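Local atomic coordinates of transcriptional repressor (Vibrio fischeri, PDB entry 3KV1), a protein that probably represses transcription as a DNA-binding regulator of the SorC family, this domain being its putative sugar-binding part. Residues A[59-64]-A[82-87]; A[116-121]-A[141-146]; A[145-150]-A[218-223]; A[152-157]-A[190-195]. One frame throughout, in Å; residues are numbered along the deposited sequence.

How the contacts relate
Following the chain, contact 1 closes first, joining the two parallel strands of a beta-alpha-beta unit, 58-61 and 83-86. Contact 2 comes after it in series: it turns the segment leaving strand 114-116 back onto helix 137-147, and touches contact 1 through the backbone bond of F84 with E116. Contact 3 opens on that same helix, sharing Q145 and A146 with contact 2, and closes the longest loop, 67 residues, at 218-223. Contact 4 lies within that loop, tying strand 151-158 to the turn before, and the start of, strand 193-196. The backbone of strand 151-158 binds A60 and G62 of contact 1 and N223 of contact 3, which links three contacts through one mixed sheet.

Contact 1: residues A[59-64]-A[82-87]; sequences VAVGQG and ARFVSA
The F84 ring has the methyl CG2 of V61 at its edge, near the ring plane, with 4.2 Å from V61 CG2 to F84 CD2, while V59 CG2 meets it obliquely, 3.8 Å from F84 CE2. These are neighbouring parallel strands of a beta-alpha-beta unit, 58-61 and 83-86 with helix 65-72 between them, as in Rossmann-like folds. V59 and F84 form a bridge pair and lie side by side, pointing the same way on the face that carries V61 and S86. V59 holds CG2 anti to its carbonyl carbon and CG1 anti to N (chi1 -174°), which leaves CG2 as the branch that meets the ring. Helix 100-111 adds C104 and L107 to this face of the sheet. A60 and V85 occupy the other face, where helix 137-147 packs through A146. The short strand axes are turned 34° against each other, and the ladder runs through all three bridges: V59 N donates a hydrogen bond to R83 O, and V85 N binds V59 O at 2.8 Å in a nearly straight bond of 176°. V61 N then binds V85 O at 2.9 Å. A87 N to V61 O, 2.9 Å, completes the V61-S86 bridge, and the methyl A87 CB lies 3.4 Å from that same V61 O.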
loop_
_atom_site.group_PDB
_atom_site.type_symbol
_atom_site.label_atom_id
_atom_site.label_comp_id
_atom_site.label_asym_id
_atom_site.label_seq_id
_atom_site.Cartn_x
_atom_site.Cartn_y
_atom_site.Cartn_z
ATOM N N VAL A 59 -2.725 -13.648 -7.888
ATOM C CA VAL A 59 -1.424 -13.520 -8.575
ATOM C C VAL A 59 -0.442 -12.807 -7.634
ATOM O O VAL A 59 -0.777 -11.718 -7.092
ATOM C CB VAL A 59 -1.551 -12.674 -9.901
ATOM C CG1 VAL A 59 -0.220 -12.682 -10.649
ATOM C CG2 VAL A 59 -2.718 -13.198 -10.794
ATOM N N ALA A 60 0.728 -13.418 -7.377
ATOM C CA ALA A 60 1.808 -12.766 -6.637
ATOM C C ALA A 60 2.556 -11.930 -7.654
ATOM O O ALA A 60 3.086 -12.511 -8.590
ATOM C CB ALA A 60 2.760 -13.800 -6.057
ATOM N N VAL A 61 2.687 -10.620 -7.417
ATOM C CA VAL A 61 3.141 -9.703 -8.462
ATOM C C VAL A 61 4.481 -9.059 -8.066
ATOM O O VAL A 61 4.616 -8.532 -6.962
ATOM C CB VAL A 61 2.072 -8.612 -8.673
ATOM C CG1 VAL A 61 2.564 -7.525 -9.655
ATOM C CG2 VAL A 61 0.721 -9.235 -9.178
ATOM N N GLY A 62 5.480 -9.143 -8.950
ATOM C CA GLY A 62 6.767 -8.494 -8.684
ATOM C C GLY A 62 6.809 -7.086 -9.255
ATOM O O GLY A 62 5.788 -6.509 -9.604
ATOM N N GLN A 63 7.999 -6.496 -9.332
ATOM C CA GLN A 63 8.051 -5.076 -9.644
ATOM C C GLN A 63 8.702 -4.864 -10.997
ATOM O O GLN A 63 9.185 -5.809 -11.623
ATOM C CB GLN A 63 8.835 -4.309 -8.580
ATOM C CG GLN A 63 10.268 -4.748 -8.396
ATOM C CD GLN A 63 11.027 -3.864 -7.406
ATOM O OE1 GLN A 63 10.444 -3.197 -6.539
ATOM N NE2 GLN A 63 12.354 -3.891 -7.509
ATOM N N GLY A 64 8.743 -3.615 -11.431
ATOM C CA GLY A 64 9.563 -3.286 -12.600
ATOM C C GLY A 64 8.857 -3.213 -13.949
ATOM O O GLY A 64 7.654 -3.481 -14.070
ATOM N N ALA A 82 -10.505 -11.515 -9.275
ATOM C CA ALA A 82 -9.232 -12.139 -8.896
ATOM C C ALA A 82 -8.464 -11.181 -7.981
ATOM O O ALA A 82 -8.799 -9.996 -7.894
ATOM C CB ALA A 82 -8.426 -12.461 -10.132
ATOM N N ARG A 83 -7.469 -11.695 -7.267
ATOM C CA ARG A 83 -6.711 -10.850 -6.355
ATOM C C ARG A 83 -5.309 -10.691 -6.919
ATOM O O ARG A 83 -4.738 -11.624 -7.531
ATOM C CB ARG A 83 -6.614 -11.447 -4.940
ATOM C CG ARG A 83 -7.759 -11.096 -3.987
ATOM C CD ARG A 83 -7.397 -11.461 -2.540
ATOM N NE ARG A 83 -7.202 -12.900 -2.387
ATOM C CZ ARG A 83 -6.329 -13.475 -1.564
ATOM N NH1 ARG A 83 -5.538 -12.747 -0.780
ATOM N NH2 ARG A 83 -6.253 -14.800 -1.521
ATOM N N PHE A 84 -4.764 -9.497 -6.720
ATOM C CA PHE A 84 -3.389 -9.204 -7.111
ATOM C C PHE A 84 -2.623 -8.779 -5.857
ATOM O O PHE A 84 -2.959 -7.757 -5.243
ATOM C CB PHE A 84 -3.383 -8.102 -8.177
ATOM C CG PHE A 84 -4.041 -8.532 -9.459
ATOM C CD1 PHE A 84 -5.396 -8.296 -9.662
ATOM C CD2 PHE A 84 -3.335 -9.284 -10.388
ATOM C CE1 PHE A 84 -6.008 -8.730 -10.850
ATOM C CE2 PHE A 84 -3.940 -9.728 -11.540
ATOM C CZ PHE A 84 -5.298 -9.451 -11.761
ATOM N N VAL A 85 -1.635 -9.591 -5.464
ATOM C CA VAL A 85 -0.961 -9.448 -4.176
ATOM C C VAL A 85 0.492 -9.057 -4.389
ATOM O O VAL A 85 1.217 -9.740 -5.137
ATOM C CB VAL A 85 -0.975 -10.775 -3.387
ATOM C CG1 VAL A 85 -0.437 -10.535 -1.980
ATOM C CG2 VAL A 85 -2.404 -11.361 -3.335
ATOM N N SER A 86 0.936 -7.969 -3.754
ATOM C CA SER A 86 2.352 -7.568 -3.894
ATOM C C SER A 86 3.279 -8.601 -3.311
ATOM O O SER A 86 3.078 -9.054 -2.172
ATOM C CB SER A 86 2.584 -6.248 -3.156
ATOM O OG SER A 86 1.867 -5.214 -3.785
ATOM N N ALA A 87 4.321 -8.967 -4.066
ATOM C CA ALA A 87 5.291 -9.954 -3.607
ATOM C C ALA A 87 6.559 -9.298 -3.115
ATOM O O ALA A 87 7.510 -9.983 -2.756
ATOM C CB ALA A 87 5.662 -10.935 -4.750
#

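Contact 2: residues A[116-121]-A[141-146]; sequences ETLYAP and ETLSQA
Here the loop that leaves strand 114-116 packs on helix 137-147 beside the subunit interface, L118 supplying the apolar part of the contact and T142 the polar one. With its CG anti to the backbone N (chi1 -176°), L118 sends both methyls to the helix: CD1 comes to 3.8 Å from T142 CB, and CD2 to 3.8 Å from L143 CD2. On T142, CG2 meets both T117 O and L118 CD1, and OG1 turns toward the waters. Water 1 joins three groups, giving a hydrogen bond to T117 O, accepting one at 2.9 Å from N of Y119, the centre of an inverse gamma turn, and binding T142 OG1 at 2.8 Å. Water 2 donates to T117 O at 2.7 Å and has a weaker bond to T142 OG1. Nearer the strand, E116 OE1 rests 3.9 Å from Q145 CB; that carboxylate lies against R83, in a pairing modelled doubtfully short. The subunit interface adjoins the contact: D101 of the second subunit accepts a hydrogen bond from Y119 OH, and ND1 of its H92 is hydrogen-bonded to E141 OE1. T117 O is thus served by two waters, so the polar link between loop and helix is largely solvent-mediated, while L118 packs directly on T142 and L143.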
loop_
_atom_site.group_PDB
_atom_site.type_symbol
_atom_site.label_atom_id
_atom_site.label_comp_id
_atom_site.label_asym_id
_atom_site.label_seq_id
_atom_site.Cartn_x
_atom_site.Cartn_y
_atom_site.Cartn_z
ATOM N N GLU A 116 -3.861 -6.350 -2.984
ATOM C CA GLU A 116 -3.494 -6.539 -1.579
ATOM C C GLU A 116 -2.054 -6.046 -1.358
ATOM O O GLU A 116 -1.086 -6.631 -1.865
ATOM C CB GLU A 116 -3.671 -8.007 -1.173
ATOM C CG GLU A 116 -5.125 -8.476 -1.325
ATOM C CD GLU A 116 -5.396 -9.943 -0.959
ATOM O OE1 GLU A 116 -4.517 -10.627 -0.392
ATOM O OE2 GLU A 116 -6.525 -10.408 -1.242
ATOM N N THR A 117 -1.927 -4.948 -0.618
ATOM C CA THR A 117 -0.625 -4.274 -0.462
ATOM C C THR A 117 0.267 -4.980 0.570
ATOM O O THR A 117 -0.232 -5.504 1.575
ATOM C CB THR A 117 -0.858 -2.797 -0.047
ATOM O OG1 THR A 117 -1.495 -2.118 -1.138
ATOM C CG2 THR A 117 0.467 -2.093 0.289
ATOM N N LEU A 118 1.573 -5.029 0.295
ATOM C CA LEU A 118 2.535 -5.453 1.313
ATOM C C LEU A 118 2.952 -4.170 2.026
ATOM O O LEU A 118 3.556 -3.299 1.388
ATOM C CB LEU A 118 3.726 -6.165 0.649
ATOM C CG LEU A 118 4.764 -6.745 1.613
ATOM C CD1 LEU A 118 4.162 -7.784 2.559
ATOM C CD2 LEU A 118 5.887 -7.377 0.781
ATOM N N TYR A 119 2.569 -4.013 3.312
ATOM C CA TYR A 119 2.840 -2.773 4.063
ATOM C C TYR A 119 4.254 -2.715 4.636
ATOM O O TYR A 119 4.443 -2.706 5.869
ATOM C CB TYR A 119 1.786 -2.573 5.187
ATOM C CG TYR A 119 0.429 -2.346 4.592
ATOM C CD1 TYR A 119 -0.548 -3.334 4.656
ATOM C CD2 TYR A 119 0.137 -1.169 3.906
ATOM C CE1 TYR A 119 -1.807 -3.135 4.078
ATOM C CE2 TYR A 119 -1.123 -0.970 3.307
ATOM C CZ TYR A 119 -2.077 -1.961 3.399
ATOM O OH TYR A 119 -3.317 -1.766 2.795
ATOM N N ALA A 120 5.247 -2.685 3.742
ATOM C CA ALA A 120 6.636 -2.592 4.126
ATOM C C ALA A 120 7.383 -2.032 2.923
ATOM O O ALA A 120 6.946 -2.211 1.775
ATOM C CB ALA A 120 7.198 -3.977 4.423
ATOM N N PRO A 121 8.514 -1.388 3.174
ATOM C CA PRO A 121 9.291 -0.934 2.015
ATOM C C PRO A 121 9.952 -2.118 1.281
ATOM O O PRO A 121 10.202 -3.167 1.880
ATOM C CB PRO A 121 10.406 -0.068 2.624
ATOM C CG PRO A 121 10.342 -0.235 4.085
ATOM C CD PRO A 121 9.125 -1.057 4.467
ATOM N N GLU A 141 1.264 -11.886 7.010
ATOM C CA GLU A 141 -0.024 -12.301 6.485
ATOM C C GLU A 141 -0.058 -12.103 4.975
ATOM O O GLU A 141 -0.507 -12.981 4.246
ATOM C CB GLU A 141 -1.214 -11.572 7.124
ATOM C CG GLU A 141 -2.536 -12.183 6.695
ATOM C CD GLU A 141 -3.743 -11.499 7.323
ATOM O OE1 GLU A 141 -3.717 -11.224 8.546
ATOM O OE2 GLU A 141 -4.727 -11.247 6.589
ATOM N N THR A 142 0.434 -10.958 4.501
ATOM C CA THR A 142 0.387 -10.693 3.069
ATOM C C THR A 142 1.350 -11.618 2.336
ATOM O O THR A 142 1.035 -12.125 1.258
ATOM C CB THR A 142 0.688 -9.208 2.746
ATOM O OG1 THR A 142 -0.324 -8.403 3.365
ATOM C CG2 THR A 142 0.643 -8.962 1.236
ATOM N N LEU A 143 2.534 -11.812 2.895
ATOM C CA LEU A 143 3.493 -12.721 2.262
ATOM C C LEU A 143 2.928 -14.141 2.187
ATOM O O LEU A 143 3.185 -14.862 1.224
ATOM C CB LEU A 143 4.835 -12.720 2.992
ATOM C CG LEU A 143 5.668 -11.457 2.854
ATOM C CD1 LEU A 143 7.004 -11.687 3.564
ATOM C CD2 LEU A 143 5.878 -11.133 1.381
ATOM N N SER A 144 2.152 -14.543 3.192
ATOM C CA SER A 144 1.497 -15.849 3.142
ATOM C C SER A 144 0.448 -15.908 2.036
ATOM O O SER A 144 0.331 -16.922 1.348
ATOM C CB SER A 144 0.891 -16.249 4.490
ATOM O OG SER A 144 1.897 -16.717 5.363
ATOM N N GLN A 145 -0.295 -14.824 1.846
ATOM C CA GLN A 145 -1.245 -14.774 0.731
ATOM C C GLN A 145 -0.516 -14.881 -0.624
ATOM O O GLN A 145 -0.976 -15.544 -1.566
ATOM C CB GLN A 145 -2.105 -13.502 0.765
ATOM C CG GLN A 145 -3.082 -13.465 1.956
ATOM C CD GLN A 145 -3.854 -14.773 2.117
ATOM O OE1 GLN A 145 -3.760 -15.445 3.156
ATOM N NE2 GLN A 145 -4.610 -15.153 1.080
ATOM N N ALA A 146 0.642 -14.253 -0.725
ATOM C CA ALA A 146 1.328 -14.269 -2.006
ATOM C C ALA A 146 1.888 -15.670 -2.238
ATOM O O ALA A 146 1.901 -16.162 -3.353
ATOM C CB ALA A 146 2.450 -13.204 -2.042
HETATM O O HOH W 1 1.177 -6.303 4.405
HETATM O O HOH W 2 -2.700 -6.267 2.497
#

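Contact 3: residues A[145-150]-A[218-223]; sequences QARKAE and LRQIPN
Two carbonyl oxygens of segment 145-150, R147 O and E150 O, receive side-chain amides from segment 218-223, and I221 packs between these polar ends. Among the hydrogen bonds, Q220 NE2 donates to R147 O at 2.7 Å with an N-H...O angle of 162°. The acceptor lies in the amide plane of Q220, although the donor is tilted from the carbonyl plane of R147. The Q220 side chain gets there by a bend: CG sits between the backbone N and the carbonyl carbon (chi1 58°) and the chain folds again at chi2, bringing the amide back toward D217, where NE2 also bonds to D217 O. N223 approaches E150 O twice, through ND2 at 3.2 Å from above the carbonyl plane and through its backbone N in a weak bond, while N223 OD1 accepts a hydrogen bond from K23 NZ.

Van der Waals contacts fill the middle. I221 CD1 comes to 3.6 Å from A146 O, and I221 CG2 to 3.6 Å from A149 O. Here P222 CD lies 3.4 Å from A149 O, and the R147 side chain crosses that of Q220 obliquely, with R147 CG 3.3 Å from Q220 NE2. Beyond the segment, I221 also touches A60 and A152 of neighbouring strands.

Charged groups find partners outside the two segments: R147 NE in a salt bridge with D217, E150 OE2 in a hydrogen bond from A58 N. R147 is therefore tied to D217 and Q220 through its guanidinium group and its carbonyl. At and beyond the end of helix 137-147, R147 O and E150 O thus draw donors from uncharged side-chain amides.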
loop_
_atom_site.group_PDB
_atom_site.type_symbol
_atom_site.label_atom_id
_atom_site.label_comp_id
_atom_site.label_asym_id
_atom_site.label_seq_id
_atom_site.Cartn_x
_atom_site.Cartn_y
_atom_site.Cartn_z
ATOM N N GLN A 145 -0.295 -14.824 1.846
ATOM C CA GLN A 145 -1.245 -14.774 0.731
ATOM C C GLN A 145 -0.516 -14.881 -0.624
ATOM O O GLN A 145 -0.976 -15.544 -1.566
ATOM C CB GLN A 145 -2.105 -13.502 0.765
ATOM C CG GLN A 145 -3.082 -13.465 1.956
ATOM C CD GLN A 145 -3.854 -14.773 2.117
ATOM O OE1 GLN A 145 -3.760 -15.445 3.156
ATOM N NE2 GLN A 145 -4.610 -15.153 1.080
ATOM N N ALA A 146 0.642 -14.253 -0.725
ATOM C CA ALA A 146 1.328 -14.269 -2.006
ATOM C C ALA A 146 1.888 -15.670 -2.238
ATOM O O ALA A 146 1.901 -16.162 -3.353
ATOM C CB ALA A 146 2.450 -13.204 -2.042
ATOM N N ARG A 147 2.309 -16.339 -1.164
ATOM C CA ARG A 147 2.963 -17.649 -1.258
ATOM C C ARG A 147 1.948 -18.670 -1.733
ATOM O O ARG A 147 2.280 -19.651 -2.412
ATOM C CB ARG A 147 3.429 -18.012 0.165
ATOM C CG ARG A 147 4.414 -19.114 0.328
ATOM C CD ARG A 147 4.915 -19.108 1.791
ATOM N NE ARG A 147 5.826 -17.983 2.041
ATOM C CZ ARG A 147 5.702 -17.118 3.053
ATOM N NH1 ARG A 147 4.686 -17.231 3.901
ATOM N NH2 ARG A 147 6.594 -16.142 3.215
ATOM N N LYS A 148 0.694 -18.419 -1.373
ATOM C CA LYS A 148 -0.398 -19.321 -1.667
ATOM C C LYS A 148 -1.102 -18.970 -2.984
ATOM O O LYS A 148 -2.181 -19.476 -3.269
ATOM C CB LYS A 148 -1.405 -19.283 -0.480
ATOM C CG LYS A 148 -2.630 -20.169 -0.641
ATOM C CD LYS A 148 -3.684 -19.950 0.460
ATOM C CE LYS A 148 -5.012 -20.685 0.137
ATOM N NZ LYS A 148 -4.940 -22.192 0.403
ATOM N N ALA A 149 -0.515 -18.087 -3.804
ATOM C CA ALA A 149 -1.158 -17.711 -5.057
ATOM C C ALA A 149 -1.033 -18.813 -6.108
ATOM O O ALA A 149 -0.053 -19.554 -6.148
ATOM C CB ALA A 149 -0.515 -16.412 -5.616
ATOM N N GLU A 150 -2.016 -18.859 -6.993
ATOM C CA GLU A 150 -1.998 -19.751 -8.144
ATOM C C GLU A 150 -0.954 -19.325 -9.201
ATOM O O GLU A 150 -0.425 -20.157 -9.897
ATOM C CB GLU A 150 -3.393 -19.746 -8.814
ATOM C CG GLU A 150 -4.526 -20.494 -8.018
ATOM C CD GLU A 150 -5.248 -19.625 -6.995
ATOM O OE1 GLU A 150 -6.327 -20.049 -6.523
ATOM O OE2 GLU A 150 -4.779 -18.505 -6.679
ATOM N N LEU A 218 8.591 -19.209 -4.883
ATOM C CA LEU A 218 8.256 -19.320 -6.296
ATOM C C LEU A 218 8.263 -20.794 -6.720
ATOM O O LEU A 218 7.512 -21.197 -7.616
ATOM C CB LEU A 218 9.260 -18.539 -7.193
ATOM C CG LEU A 218 9.187 -17.012 -7.176
ATOM C CD1 LEU A 218 10.285 -16.374 -8.114
ATOM C CD2 LEU A 218 7.788 -16.505 -7.576
ATOM N N ARG A 219 9.103 -21.608 -6.092
ATOM C CA ARG A 219 9.199 -23.006 -6.517
ATOM C C ARG A 219 7.858 -23.729 -6.280
ATOM O O ARG A 219 7.524 -24.682 -6.995
ATOM C CB ARG A 219 10.323 -23.727 -5.774
ATOM C CG ARG A 219 10.747 -25.073 -6.379
ATOM C CD ARG A 219 11.995 -25.670 -5.642
ATOM N NE ARG A 219 13.133 -24.748 -5.692
ATOM C CZ ARG A 219 13.804 -24.461 -6.803
ATOM N NH1 ARG A 219 13.501 -25.079 -7.951
ATOM N NH2 ARG A 219 14.804 -23.585 -6.767
ATOM N N GLN A 220 7.108 -23.292 -5.272
ATOM C CA GLN A 220 5.821 -23.926 -4.962
ATOM C C GLN A 220 4.584 -23.148 -5.435
ATOM O O GLN A 220 3.479 -23.507 -5.079
ATOM C CB GLN A 220 5.693 -24.267 -3.462
ATOM C CG GLN A 220 5.833 -23.076 -2.499
ATOM C CD GLN A 220 4.562 -22.240 -2.354
ATOM O OE1 GLN A 220 3.483 -22.779 -2.086
ATOM N NE2 GLN A 220 4.694 -20.911 -2.471
ATOM N N ILE A 221 4.763 -22.103 -6.244
ATOM C CA ILE A 221 3.627 -21.424 -6.859
ATOM C C ILE A 221 3.353 -22.166 -8.182
ATOM O O ILE A 221 4.259 -22.381 -8.968
ATOM C CB ILE A 221 3.918 -19.903 -7.079
ATOM C CG1 ILE A 221 3.840 -19.173 -5.723
ATOM C CG2 ILE A 221 2.948 -19.281 -8.111
ATOM C CD1 ILE A 221 4.113 -17.679 -5.818
ATOM N N PRO A 222 2.088 -22.574 -8.415
ATOM C CA PRO A 222 1.836 -23.445 -9.589
ATOM C C PRO A 222 2.171 -22.822 -10.942
ATOM O O PRO A 222 2.557 -23.551 -11.847
ATOM C CB PRO A 222 0.315 -23.675 -9.525
ATOM C CG PRO A 222 -0.028 -23.515 -8.068
ATOM C CD PRO A 222 0.922 -22.468 -7.525
ATOM N N ASN A 223 2.004 -21.510 -11.098
ATOM C CA ASN A 223 2.169 -20.910 -12.403
ATOM C C ASN A 223 2.995 -19.626 -12.344
ATOM O O ASN A 223 2.421 -18.529 -12.316
ATOM C CB ASN A 223 0.799 -20.581 -13.025
ATOM C CG ASN A 223 -0.060 -21.823 -13.232
ATOM O OD1 ASN A 223 0.233 -22.647 -14.091
ATOM N ND2 ASN A 223 -1.071 -21.981 -12.404
#

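Contact 4: residues A[152-157]-A[190-195]; sequences ALVGIG and GGFDFF
F192 and F195 both carry CG between the backbone N and the carbonyl carbon (chi1 52° and 49°), and these torsions bring their ring ends to V154 and I156 on strand 151-158. G190 and G191 turn the beta hairpin of strands 185-189 and 193-196, and F192 and D193 both face I189 in a classic beta bulge. V154 CG1, anti to its carbonyl carbon, lies 4.0 Å from F192 CZ and meets that ring obliquely. The same methyl is 3.7 Å from G190 CA. I156 CG2 instead comes at the edge of the other ring, near its plane, 3.9 Å from F195 CZ. In both pairs the side chains cross at about a right angle. Both glycines have positive phi, and the absence of a side chain on G190 accommodates both V154 CG1 and the F192 ring. A bound glycerol, probably from the crystallisation liquor, lies near G155. Around the pair, I189 and A226 pack on V154, while F192 reaches L218 and A87, joining the turn to segments 218-223 and 82-87. The direct polar link is a single backbone bond: G190 N donates to G155 O at 3.0 Å, at an N-H...O angle of 176° and in the carbonyl plane of G155.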
loop_
_atom_site.group_PDB
_atom_site.type_symbol
_atom_site.label_atom_id
_atom_site.label_comp_id
_atom_site.label_asym_id
_atom_site.label_seq_id
_atom_site.Cartn_x
_atom_site.Cartn_y
_atom_site.Cartn_z
ATOM N N ALA A 152 2.338 -16.329 -10.369
ATOM C CA ALA A 152 3.215 -15.208 -10.033
ATOM C C ALA A 152 3.524 -14.505 -11.337
ATOM O O ALA A 152 3.635 -15.157 -12.384
ATOM C CB ALA A 152 4.529 -15.693 -9.334
ATOM N N LEU A 153 3.629 -13.186 -11.303
ATOM C CA LEU A 153 3.944 -12.444 -12.510
ATOM C C LEU A 153 5.247 -11.700 -12.194
ATOM O O LEU A 153 5.277 -10.796 -11.365
ATOM C CB LEU A 153 2.766 -11.510 -12.809
ATOM C CG LEU A 153 2.921 -10.592 -14.003
ATOM C CD1 LEU A 153 2.953 -11.464 -15.279
ATOM C CD2 LEU A 153 1.711 -9.671 -13.994
ATOM N N VAL A 154 6.351 -12.138 -12.786
ATOM C CA VAL A 154 7.633 -11.560 -12.395
ATOM C C VAL A 154 8.495 -11.259 -13.610
ATOM O O VAL A 154 8.369 -11.916 -14.660
ATOM C CB VAL A 154 8.388 -12.535 -11.468
ATOM C CG1 VAL A 154 7.718 -12.618 -10.077
ATOM C CG2 VAL A 154 8.496 -13.948 -12.133
ATOM N N GLY A 155 9.382 -10.287 -13.472
ATOM C CA GLY A 155 10.320 -10.005 -14.546
ATOM C C GLY A 155 11.639 -10.648 -14.191
ATOM O O GLY A 155 11.898 -10.925 -13.012
ATOM N N ILE A 156 12.490 -10.904 -15.190
ATOM C CA ILE A 156 13.842 -11.384 -14.898
ATOM C C ILE A 156 14.756 -10.195 -15.175
ATOM O O ILE A 156 14.806 -9.698 -16.311
ATOM C CB ILE A 156 14.248 -12.543 -15.823
ATOM C CG1 ILE A 156 13.236 -13.692 -15.697
ATOM C CG2 ILE A 156 15.721 -13.000 -15.505
ATOM C CD1 ILE A 156 13.387 -14.789 -16.799
ATOM N N GLY A 157 15.464 -9.727 -14.160
ATOM C CA GLY A 157 16.244 -8.513 -14.331
ATOM C C GLY A 157 17.716 -8.840 -14.394
ATOM O O GLY A 157 18.136 -9.910 -13.947
ATOM N N GLY A 190 11.619 -11.068 -10.077
ATOM C CA GLY A 190 10.575 -10.321 -9.399
ATOM C C GLY A 190 11.055 -9.104 -8.621
ATOM O O GLY A 190 10.242 -8.349 -8.038
ATOM N N GLY A 191 12.364 -8.892 -8.619
ATOM C CA GLY A 191 12.975 -7.890 -7.756
ATOM C C GLY A 191 13.394 -8.378 -6.389
ATOM O O GLY A 191 14.143 -7.698 -5.659
ATOM N N PHE A 192 12.938 -9.570 -6.027
ATOM C CA PHE A 192 13.035 -10.002 -4.628
ATOM C C PHE A 192 13.993 -11.140 -4.336
ATOM O O PHE A 192 14.252 -11.436 -3.160
ATOM C CB PHE A 192 11.641 -10.310 -4.049
ATOM C CG PHE A 192 10.810 -11.266 -4.893
ATOM C CD1 PHE A 192 11.113 -12.628 -4.938
ATOM C CD2 PHE A 192 9.710 -10.794 -5.609
ATOM C CE1 PHE A 192 10.333 -13.504 -5.718
ATOM C CE2 PHE A 192 8.902 -11.658 -6.361
ATOM C CZ PHE A 192 9.228 -13.018 -6.414
ATOM N N ASP A 193 14.485 -11.826 -5.372
ATOM C CA ASP A 193 15.513 -12.847 -5.133
ATOM C C ASP A 193 16.474 -12.935 -6.317
ATOM O O ASP A 193 16.185 -12.459 -7.410
ATOM C CB ASP A 193 14.930 -14.233 -4.781
ATOM C CG ASP A 193 15.805 -15.017 -3.764
ATOM O OD1 ASP A 193 16.982 -14.645 -3.570
ATOM O OD2 ASP A 193 15.314 -15.997 -3.133
ATOM N N PHE A 194 17.625 -13.525 -6.059
ATOM C CA PHE A 194 18.781 -13.378 -6.939
ATOM C C PHE A 194 19.382 -14.757 -7.178
ATOM O O PHE A 194 19.331 -15.628 -6.293
ATOM C CB PHE A 194 19.787 -12.452 -6.225
ATOM C CG PHE A 194 19.161 -11.154 -5.788
ATOM C CD1 PHE A 194 19.004 -10.121 -6.697
ATOM C CD2 PHE A 194 18.647 -11.003 -4.504
ATOM C CE1 PHE A 194 18.356 -8.926 -6.330
ATOM C CE2 PHE A 194 17.980 -9.823 -4.113
ATOM C CZ PHE A 194 17.840 -8.782 -5.020
ATOM N N PHE A 195 19.956 -14.964 -8.353
ATOM C CA PHE A 195 20.486 -16.283 -8.688
ATOM C C PHE A 195 21.814 -16.216 -9.448
ATOM O O PHE A 195 22.171 -15.173 -10.022
ATOM C CB PHE A 195 19.461 -17.012 -9.541
ATOM C CG PHE A 195 18.952 -16.194 -10.692
ATOM C CD1 PHE A 195 17.781 -15.431 -10.563
ATOM C CD2 PHE A 195 19.654 -16.159 -11.897
ATOM C CE1 PHE A 195 17.313 -14.662 -11.607
ATOM C CE2 PHE A 195 19.189 -15.384 -12.957
ATOM C CZ PHE A 195 18.000 -14.626 -12.814
#